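Lmaj004091aaa (Leishmania major, PDB 1XTP) probably methylates the N-terminal alpha-amino group of proteins that begin with an X-Pro-Lys sequence, using S-adenosyl-L-methionine as methyl donor. Local coordinates at residues Asp175-Phe180 with Phe225-Val230; His75-Glu80 with Ala236-Trp241; Val60-Ser65 with Lys126-Glu131. All coordinates share one frame; numbering follows the deposited sequence.

Contact 1: Asp175-Phe180 with Phe225-Val230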
loop_
_atom_site.group_PDB
_atom_site.type_symbol
_atom_site.label_atom_id
_atom_site.label_comp_id
_atom_site.label_asym_id
_atom_site.label_seq_id
_atom_site.Cartn_x
_atom_site.Cartn_y
_atom_site.Cartn_z
ATOM N N ASP A 175 -0.496 1.986 -12.636
ATOM C CA ASP A 175 0.751 1.620 -11.968
ATOM C C ASP A 175 0.532 0.608 -10.844
ATOM O O ASP A 175 1.430 -0.167 -10.556
ATOM C CB ASP A 175 1.476 2.858 -11.455
ATOM C CG ASP A 175 2.090 3.678 -12.586
ATOM O OD1 ASP A 175 2.207 3.152 -13.712
ATOM O OD2 ASP A 175 2.456 4.844 -12.356
ATOM N N PHE A 176 -0.659 0.636 -10.246
ATOM C CA PHE A 176 -1.125 -0.341 -9.242
ATOM C C PHE A 176 -1.142 -1.698 -9.927
ATOM O O PHE A 176 -0.518 -2.648 -9.459
ATOM C CB PHE A 176 -2.532 0.057 -8.754
ATOM C CG PHE A 176 -3.093 -0.794 -7.613
ATOM C CD1 PHE A 176 -3.430 -2.140 -7.805
ATOM C CD2 PHE A 176 -3.325 -0.229 -6.358
ATOM C CE1 PHE A 176 -3.951 -2.909 -6.774
ATOM C CE2 PHE A 176 -3.892 -1.001 -5.304
ATOM C CZ PHE A 176 -4.184 -2.329 -5.509
ATOM N N VAL A 177 -1.820 -1.776 -11.075
ATOM C CA VAL A 177 -1.854 -3.014 -11.830
ATOM C C VAL A 177 -0.439 -3.525 -12.139
ATOM O O VAL A 177 -0.102 -4.665 -11.791
ATOM C CB VAL A 177 -2.732 -2.886 -13.110
ATOM C CG1 VAL A 177 -2.565 -4.110 -14.042
ATOM C CG2 VAL A 177 -4.199 -2.720 -12.718
ATOM N N LYS A 178 0.378 -2.690 -12.781
ATOM C CA LYS A 178 1.780 -3.019 -13.081
ATOM C C LYS A 178 2.571 -3.488 -11.876
ATOM O O LYS A 178 3.270 -4.499 -11.940
ATOM C CB LYS A 178 2.510 -1.806 -13.682
ATOM C CG LYS A 178 2.249 -1.611 -15.164
ATOM C CD LYS A 178 2.390 -0.136 -15.595
ATOM N N PHE A 179 2.478 -2.743 -10.784
ATOM C CA PHE A 179 3.296 -3.028 -9.627
ATOM C C PHE A 179 2.933 -4.349 -8.954
ATOM O O PHE A 179 3.817 -5.056 -8.516
ATOM C CB PHE A 179 3.231 -1.905 -8.601
ATOM C CG PHE A 179 4.194 -2.087 -7.476
ATOM C CD1 PHE A 179 5.559 -2.059 -7.716
ATOM C CD2 PHE A 179 3.740 -2.335 -6.185
ATOM C CE1 PHE A 179 6.453 -2.258 -6.678
ATOM C CE2 PHE A 179 4.620 -2.518 -5.146
ATOM C CZ PHE A 179 5.975 -2.492 -5.383
ATOM N N PHE A 180 1.649 -4.686 -8.887
ATOM C CA PHE A 180 1.234 -5.918 -8.205
ATOM C C PHE A 180 1.653 -7.167 -8.985
ATOM O O PHE A 180 2.028 -8.179 -8.389
ATOM C CB PHE A 180 -0.263 -5.900 -7.921
ATOM C CG PHE A 180 -0.613 -5.217 -6.617
ATOM C CD1 PHE A 180 -0.356 -3.859 -6.434
ATOM C CD2 PHE A 180 -1.200 -5.940 -5.573
ATOM C CE1 PHE A 180 -0.677 -3.214 -5.231
ATOM C CE2 PHE A 180 -1.537 -5.302 -4.368
ATOM C CZ PHE A 180 -1.268 -3.934 -4.197
ATOM N N PHE A 225 -6.787 -6.253 -8.943
ATOM C CA PHE A 225 -6.133 -7.548 -8.765
ATOM C C PHE A 225 -6.353 -8.447 -9.972
ATOM O O PHE A 225 -5.449 -9.144 -10.404
ATOM C CB PHE A 225 -6.660 -8.317 -7.546
ATOM C CG PHE A 225 -6.488 -7.609 -6.242
ATOM C CD1 PHE A 225 -5.427 -6.743 -6.020
ATOM C CD2 PHE A 225 -7.382 -7.851 -5.209
ATOM C CE1 PHE A 225 -5.297 -6.086 -4.771
ATOM C CE2 PHE A 225 -7.250 -7.222 -3.980
ATOM C CZ PHE A 225 -6.214 -6.332 -3.771
ATOM N N ASN A 226 -7.580 -8.465 -10.474
ATOM C CA ASN A 226 -7.903 -9.299 -11.615
ATOM C C ASN A 226 -7.063 -8.890 -12.825
ATOM O O ASN A 226 -6.463 -9.722 -13.493
ATOM C CB ASN A 226 -9.390 -9.207 -11.931
ATOM C CG ASN A 226 -9.782 -10.091 -13.100
ATOM O OD1 ASN A 226 -10.043 -9.597 -14.196
ATOM N ND2 ASN A 226 -9.788 -11.408 -12.880
ATOM N N GLU A 227 -6.994 -7.589 -13.075
ATOM C CA GLU A 227 -6.203 -7.070 -14.177
ATOM C C GLU A 227 -4.705 -7.388 -14.039
ATOM O O GLU A 227 -4.022 -7.644 -15.026
ATOM C CB GLU A 227 -6.440 -5.571 -14.285
ATOM C CG GLU A 227 -6.019 -5.007 -15.596
ATOM C CD GLU A 227 -6.200 -3.498 -15.690
ATOM O OE1 GLU A 227 -6.906 -2.906 -14.826
ATOM O OE2 GLU A 227 -5.620 -2.934 -16.645
ATOM N N SER A 228 -4.217 -7.406 -12.802
ATOM C CA SER A 228 -2.848 -7.801 -12.490
ATOM C C SER A 228 -2.530 -9.276 -12.698
ATOM O O SER A 228 -1.363 -9.636 -12.844
ATOM C CB SER A 228 -2.545 -7.481 -11.026
ATOM O OG SER A 228 -2.034 -6.184 -10.894
ATOM N N GLY A 229 -3.545 -10.129 -12.674
ATOM C CA GLY A 229 -3.338 -11.582 -12.722
ATOM C C GLY A 229 -3.002 -12.146 -11.356
ATOM O O GLY A 229 -2.473 -13.244 -11.241
ATOM N N VAL A 230 -3.348 -11.402 -10.322
ATOM C CA VAL A 230 -3.031 -11.763 -8.946
ATOM C C VAL A 230 -4.324 -12.230 -8.249
ATOM O O VAL A 230 -5.384 -11.694 -8.524
ATOM C CB VAL A 230 -2.363 -10.547 -8.245
ATOM C CG1 VAL A 230 -2.649 -10.513 -6.768
ATOM C CG2 VAL A 230 -0.850 -10.529 -8.510
#

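Contact 2: His75-Glu80 with Ala236-Trp241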
loop_
_atom_site.group_PDB
_atom_site.type_symbol
_atom_site.label_atom_id
_atom_site.label_comp_id
_atom_site.label_asym_id
_atom_site.label_seq_id
_atom_site.Cartn_x
_atom_site.Cartn_y
_atom_site.Cartn_z
ATOM N N HIS A 75 -1.314 2.029 16.402
ATOM C CA HIS A 75 -0.147 1.231 16.059
ATOM C C HIS A 75 -0.234 -0.202 16.580
ATOM O O HIS A 75 -0.143 -1.168 15.806
ATOM C CB HIS A 75 1.117 1.911 16.592
ATOM C CG HIS A 75 2.346 1.087 16.417
ATOM N ND1 HIS A 75 2.955 0.912 15.195
ATOM C CD2 HIS A 75 3.050 0.338 17.299
ATOM C CE1 HIS A 75 4.001 0.120 15.337
ATOM N NE2 HIS A 75 4.077 -0.246 16.604
ATOM N N ASP A 76 -0.443 -0.336 17.881
ATOM C CA ASP A 76 -0.406 -1.655 18.531
ATOM C C ASP A 76 -1.428 -2.630 17.952
ATOM O O ASP A 76 -1.093 -3.771 17.644
ATOM C CB ASP A 76 -0.612 -1.530 20.051
ATOM C CG ASP A 76 0.563 -0.865 20.759
ATOM O OD1 ASP A 76 1.721 -1.021 20.300
ATOM O OD2 ASP A 76 0.323 -0.193 21.787
ATOM N N VAL A 77 -2.659 -2.169 17.800
ATOM C CA VAL A 77 -3.711 -2.983 17.193
ATOM C C VAL A 77 -3.392 -3.328 15.731
ATOM O O VAL A 77 -3.576 -4.473 15.311
ATOM C CB VAL A 77 -5.118 -2.324 17.339
ATOM C CG1 VAL A 77 -5.181 -0.994 16.618
ATOM C CG2 VAL A 77 -6.212 -3.243 16.798
ATOM N N ASP A 78 -2.873 -2.362 14.970
ATOM C CA ASP A 78 -2.487 -2.619 13.609
ATOM C C ASP A 78 -1.450 -3.727 13.504
ATOM O O ASP A 78 -1.589 -4.620 12.685
ATOM C CB ASP A 78 -1.933 -1.342 12.950
ATOM C CG ASP A 78 -1.293 -1.618 11.608
ATOM O OD1 ASP A 78 -2.022 -2.065 10.697
ATOM O OD2 ASP A 78 -0.058 -1.424 11.481
ATOM N N ILE A 79 -0.400 -3.652 14.308
ATOM C CA ILE A 79 0.687 -4.620 14.246
ATOM C C ILE A 79 0.218 -6.032 14.686
ATOM O O ILE A 79 0.598 -7.046 14.087
ATOM C CB ILE A 79 1.891 -4.126 15.109
ATOM C CG1 ILE A 79 2.539 -2.887 14.464
ATOM C CG2 ILE A 79 2.939 -5.223 15.291
ATOM C CD1 ILE A 79 3.144 -3.118 13.051
ATOM N N GLU A 80 -0.623 -6.095 15.711
ATOM C CA GLU A 80 -1.142 -7.383 16.176
ATOM C C GLU A 80 -2.070 -8.044 15.136
ATOM O O GLU A 80 -1.970 -9.248 14.871
ATOM C CB GLU A 80 -1.839 -7.207 17.526
ATOM C CG GLU A 80 -2.374 -8.494 18.147
ATOM C CD GLU A 80 -1.281 -9.493 18.569
ATOM O OE1 GLU A 80 -0.072 -9.217 18.389
ATOM O OE2 GLU A 80 -1.648 -10.561 19.111
ATOM N N ALA A 236 -9.315 -10.090 5.164
ATOM C CA ALA A 236 -9.964 -9.830 6.441
ATOM C C ALA A 236 -9.894 -8.368 6.838
ATOM O O ALA A 236 -8.917 -7.678 6.561
ATOM C CB ALA A 236 -9.332 -10.671 7.521
ATOM N N PHE A 237 -10.947 -7.894 7.491
ATOM C CA PHE A 237 -10.931 -6.562 8.052
ATOM C C PHE A 237 -10.154 -6.593 9.357
ATOM O O PHE A 237 -10.263 -7.550 10.130
ATOM C CB PHE A 237 -12.357 -6.045 8.283
ATOM C CG PHE A 237 -13.062 -5.661 7.020
ATOM C CD1 PHE A 237 -12.787 -4.446 6.411
ATOM C CD2 PHE A 237 -13.989 -6.518 6.435
ATOM C CE1 PHE A 237 -13.429 -4.075 5.247
ATOM C CE2 PHE A 237 -14.630 -6.170 5.270
ATOM C CZ PHE A 237 -14.353 -4.929 4.678
ATOM N N GLN A 238 -9.356 -5.559 9.590
ATOM C CA GLN A 238 -8.722 -5.350 10.882
ATOM C C GLN A 238 -9.765 -5.246 11.995
ATOM O O GLN A 238 -10.562 -4.309 12.011
ATOM C CB GLN A 238 -7.877 -4.067 10.849
ATOM C CG GLN A 238 -7.288 -3.615 12.225
ATOM C CD GLN A 238 -6.329 -4.633 12.805
ATOM O OE1 GLN A 238 -5.393 -5.046 12.140
ATOM N NE2 GLN A 238 -6.585 -5.077 14.033
ATOM N N GLU A 239 -9.760 -6.186 12.936
ATOM C CA GLU A 239 -10.656 -6.078 14.097
ATOM C C GLU A 239 -10.211 -5.010 15.093
ATOM O O GLU A 239 -9.063 -4.579 15.087
ATOM C CB GLU A 239 -10.832 -7.424 14.809
ATOM C CG GLU A 239 -9.597 -7.969 15.477
ATOM C CD GLU A 239 -9.868 -9.266 16.251
ATOM O OE1 GLU A 239 -10.775 -10.050 15.876
ATOM O OE2 GLU A 239 -9.168 -9.489 17.256
ATOM N N GLU A 240 -11.143 -4.577 15.934
ATOM C CA GLU A 240 -10.865 -3.586 16.965
ATOM C C GLU A 240 -10.344 -2.259 16.382
ATOM O O GLU A 240 -9.548 -1.552 17.013
ATOM C CB GLU A 240 -9.869 -4.165 17.972
ATOM C CG GLU A 240 -9.967 -3.534 19.346
ATOM C CD GLU A 240 -8.958 -4.104 20.322
ATOM O OE1 GLU A 240 -8.626 -5.299 20.216
ATOM O OE2 GLU A 240 -8.490 -3.351 21.192
ATOM N N TRP A 241 -10.800 -1.933 15.175
ATOM C CA TRP A 241 -10.380 -0.720 14.488
ATOM C C TRP A 241 -11.355 0.400 14.878
ATOM O O TRP A 241 -12.560 0.156 14.915
ATOM C CB TRP A 241 -10.375 -0.947 12.977
ATOM C CG TRP A 241 -9.597 0.077 12.228
ATOM C CD1 TRP A 241 -10.061 0.897 11.253
ATOM C CD2 TRP A 241 -8.204 0.383 12.380
ATOM N NE1 TRP A 241 -9.055 1.709 10.794
ATOM C CE2 TRP A 241 -7.903 1.418 11.473
ATOM C CE3 TRP A 241 -7.182 -0.104 13.215
ATOM C CZ2 TRP A 241 -6.618 1.975 11.364
ATOM C CZ3 TRP A 241 -5.917 0.444 13.104
ATOM C CH2 TRP A 241 -5.647 1.480 12.191
#

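Contact 3: Val60-Ser65 with Lys126-Glu131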
loop_
_atom_site.group_PDB
_atom_site.type_symbol
_atom_site.label_atom_id
_atom_site.label_comp_id
_atom_site.label_asym_id
_atom_site.label_seq_id
_atom_site.Cartn_x
_atom_site.Cartn_y
_atom_site.Cartn_z
ATOM N N VAL A 60 6.818 15.940 6.037
ATOM C CA VAL A 60 6.216 15.160 7.138
ATOM C C VAL A 60 7.350 14.711 8.067
ATOM O O VAL A 60 8.365 14.197 7.582
ATOM C CB VAL A 60 5.447 13.957 6.599
ATOM C CG1 VAL A 60 4.879 13.065 7.744
ATOM C CG2 VAL A 60 4.316 14.430 5.699
ATOM N N PRO A 61 7.208 14.924 9.398
ATOM C CA PRO A 61 8.237 14.415 10.303
ATOM C C PRO A 61 8.459 12.925 10.139
ATOM O O PRO A 61 7.503 12.169 9.882
ATOM C CB PRO A 61 7.657 14.700 11.696
ATOM C CG PRO A 61 6.787 15.836 11.493
ATOM C CD PRO A 61 6.144 15.603 10.151
ATOM N N ALA A 62 9.720 12.514 10.255
ATOM C CA ALA A 62 10.084 11.111 10.158
ATOM C C ALA A 62 9.867 10.517 11.548
ATOM O O ALA A 62 10.808 10.152 12.228
ATOM C CB ALA A 62 11.560 10.946 9.681
ATOM N N THR A 63 8.605 10.427 11.951
ATOM C CA THR A 63 8.231 9.893 13.256
ATOM C C THR A 63 7.029 8.990 13.066
ATOM O O THR A 63 6.345 9.069 12.049
ATOM C CB THR A 63 7.833 11.015 14.232
ATOM O OG1 THR A 63 6.541 11.501 13.887
ATOM C CG2 THR A 63 8.798 12.162 14.163
ATOM N N VAL A 64 6.751 8.146 14.053
ATOM C CA VAL A 64 5.591 7.262 13.977
ATOM C C VAL A 64 4.313 8.093 13.811
ATOM O O VAL A 64 3.403 7.718 13.071
ATOM C CB VAL A 64 5.500 6.337 15.220
ATOM C CG1 VAL A 64 4.176 5.580 15.256
ATOM C CG2 VAL A 64 6.637 5.353 15.194
ATOM N N SER A 65 4.256 9.233 14.497
ATOM C CA SER A 65 3.096 10.109 14.410
ATOM C C SER A 65 2.937 10.602 12.970
ATOM O O SER A 65 1.822 10.657 12.435
ATOM C CB SER A 65 3.244 11.284 15.358
ATOM O OG SER A 65 2.038 12.013 15.366
ATOM N N LYS A 126 13.722 10.604 1.060
ATOM C CA LYS A 126 15.085 10.480 1.568
ATOM C C LYS A 126 15.169 10.590 3.082
ATOM O O LYS A 126 15.807 9.761 3.723
ATOM C CB LYS A 126 15.975 11.552 0.915
ATOM C CG LYS A 126 17.458 11.367 1.142
ATOM N N HIS A 127 14.518 11.589 3.671
ATOM C CA HIS A 127 14.605 11.727 5.129
ATOM C C HIS A 127 13.811 10.650 5.871
ATOM O O HIS A 127 14.068 10.403 7.048
ATOM C CB HIS A 127 14.206 13.123 5.596
ATOM C CG HIS A 127 12.734 13.330 5.700
ATOM N ND1 HIS A 127 11.930 13.492 4.596
ATOM C CD2 HIS A 127 11.922 13.419 6.782
ATOM C CE1 HIS A 127 10.683 13.673 4.992
ATOM N NE2 HIS A 127 10.652 13.635 6.314
HETATM N N MSE A 128 12.852 10.020 5.193
HETATM C CA MSE A 128 12.126 8.882 5.772
HETATM C C MSE A 128 13.039 7.651 5.784
HETATM O O MSE A 128 13.175 6.972 6.806
HETATM C CB MSE A 128 10.848 8.566 4.989
HETATM C CG MSE A 128 9.841 9.702 4.877
HETATM SE SE MSE A 128 9.077 10.162 6.607
HETATM C CE MSE A 128 8.254 8.588 6.985
ATOM N N LEU A 129 13.666 7.377 4.642
ATOM C CA LEU A 129 14.556 6.223 4.504
ATOM C C LEU A 129 15.795 6.309 5.402
ATOM O O LEU A 129 16.245 5.303 5.957
ATOM C CB LEU A 129 14.978 6.057 3.044
ATOM C CG LEU A 129 15.768 4.795 2.657
ATOM C CD1 LEU A 129 14.999 3.539 2.981
ATOM C CD2 LEU A 129 16.087 4.821 1.166
ATOM N N GLU A 130 16.340 7.511 5.521
ATOM C CA GLU A 130 17.490 7.775 6.388
ATOM C C GLU A 130 17.173 7.523 7.851
ATOM O O GLU A 130 17.968 6.948 8.569
ATOM C CB GLU A 130 17.992 9.221 6.204
ATOM C CG GLU A 130 18.777 9.457 4.900
ATOM C CD GLU A 130 19.911 8.438 4.694
ATOM O OE1 GLU A 130 20.754 8.287 5.616
ATOM O OE2 GLU A 130 19.939 7.785 3.619
ATOM N N GLU A 131 16.006 7.966 8.285
ATOM C CA GLU A 131 15.563 7.700 9.641
ATOM C C GLU A 131 15.319 6.207 9.903
ATOM O O GLU A 131 15.640 5.710 10.983
ATOM C CB GLU A 131 14.306 8.516 9.931
ATOM C CG GLU A 131 13.722 8.286 11.304
ATOM C CD GLU A 131 14.670 8.647 12.437
ATOM O OE1 GLU A 131 15.589 9.469 12.237
ATOM O OE2 GLU A 131 14.470 8.115 13.550
#

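Contact 1: Asp175-Phe180 with Phe225-Val230
S228 and V177 join the two helices by a short polar bond in a largely apolar interface. The hydroxyl OG of S228 donates to the backbone O of V177 at 2.6 Å, lying in the carbonyl plane on a lone pair, with a C=O...donor angle of 115°. It thus reaches the helical carbonyl from the flank. A residue as small as serine suits this place, because the backbones come close here: the CA atoms of V177 and S228 are 4.9 Å apart. CB of F180 lies 3.5 Å from the same OG, so the buried hydroxyl is packed as well as bonded.

Three phenylalanines make up much of the tight part. F176 and F180, one helical turn apart, lie face against face, with F180 CE1 3.5 Å above the centre of the F176 ring. F225 brings CE1 to the edge of the F176 ring, 4.0 Å from F176 CZ, while the same CE1 lies 3.9 Å from F180 CE2. The CB of F225 points away from helix 173-186, but a chi1 of -60° sets CG beside the backbone N and lets the ring swing back. F195 and Y251 meet F180 and F225, respectively, edge-to-face, and both rings rest on L253. V230 adds CG2, 3.7 Å from O of F180.

On the exposed side, the extended chain of E227 crosses V177 at about a right angle, its OE1 3.4 Å from V177 CG2. The whole chain, carboxylate included, lies over the methyls of the valine. Nearby, G229 ends helix 218-228 in a Schellman motif, its positive phi being easy for glycine. The helices pack on a sheet of order 3-2-1-4-5-7-6, with strand 248-253 antiparallel to its neighbours, the hallmark of the Rossmann-like SAM-dependent methyltransferase fold.

Contact 2: His75-Glu80 with Ala236-Trp241
V77 of helix 75-87 presents its two methyls to the turn after strand 232-237, and each has different partners. CG1 touches the indole edge of W241, 3.9 Å from CZ3 and near the plane of the ring, with the two side chains crossing at about a right angle. CG2 packs against the turn itself, 3.9 Å from CB of E240 and 3.6 Å from the backbone O of E239. A chi1 of 63° puts CG1 between the backbone N and the carbonyl carbon, and this rotation lets both branches face the turn. A short beta-branched residue fits here because its two methyls reach the indole edge and the turn at once, with no long chain to order.

Among the polar contacts, Q238 is the pivot. Its chain bends at chi2 (62°), and NE2 donates to O of the following E239 at 2.7 Å, with an N-H...acceptor angle of 157° and the oxygen near the amide plane. This bond steadies the turn and fixes the rotation of the amide, whose NE2 lies 3.3 Å from V77 CG2. An amide suits the position because it can give and accept at once.

Charge enters through D78, next to V77 on the helix, whose CB lies 4.4 Å from W241 CZ3. Its carboxylate, about 6 Å from the bound S-adenosyl-L-homoselenocysteine, engages Q165 through OD1 and R106 through OD2, both predicted to bind S-adenosyl-L-methionine, so D78 would be a second-shell anchor for them. K196 NZ is shared by OD1 of D78, in a salt bridge, and OE1 of Q238, in a hydrogen bond, so the polar ends of helix and turn meet on one cation while V77 and W241 make an apolar contact alongside.

Contact 3: Val60-Ser65 with Lys126-Glu131
H127 NE2 gives its N-H to the backbone O of V60 at 2.7 Å, with an N-H...acceptor angle of 167°. The bond ties helix 126-135, which follows strand 118-123 of the Rossmann-like sheet, to the loop before helix 64-67. The acceptor lies only 5° out of the imidazole plane and faces the nitrogen almost along the C=O axis, so histidine works here as a rigid, directed donor. Its chi1 of 81° sets the ring between the backbone N and carbonyl carbon of H127, which turns it toward the loop.

Beside this bond, A62 fits into the helix surface, its CB 3.7 Å from CB of E131 and also 3.8 Å from CD2 of H127. The small methyl of alanine suits so close an approach, CA of A62 to CA of M128 being 5.3 Å. E131 adds its aliphatic CG, 3.6 Å from O of A62, while its OE1 pairs with R134.

M128, present as selenomethionine, curls at chi2 and chi3 until SE lies 3.8 Å from CA of A62. This pliable chain also touches the bound S-adenosyl-L-homoselenocysteine, and I104 packs against A62, M128 and E131.

One shell further out, an inverse gamma turn centred on A62 shapes the loop, closed by a weak bond from T63 N to P61 O. T63 then serves as N-cap of helix 64-67, its OG1 accepting from the backbone N of G66.

Contact 1 is the buried one, while contacts 2 and 3 are partly exposed. Its chemistry follows from that: aromatic rings between two helices, with a serine hydroxyl making its one hydrogen bond across the segments. Contacts 2 and 3 each join a helix to a loop or turn, and each reaches the cofactor region by a different route, contact 2 through a charged network and contact 3 through a side chain touching the ligand. They approach within about 5 Å, nearest atoms, and helix 64-67 precedes helix 75-87 directly. Contact 1 lies across the chain's centre from both, yet helix 218-228 is followed by strand 232-237, linking contact 1 to contact 2 in sequence.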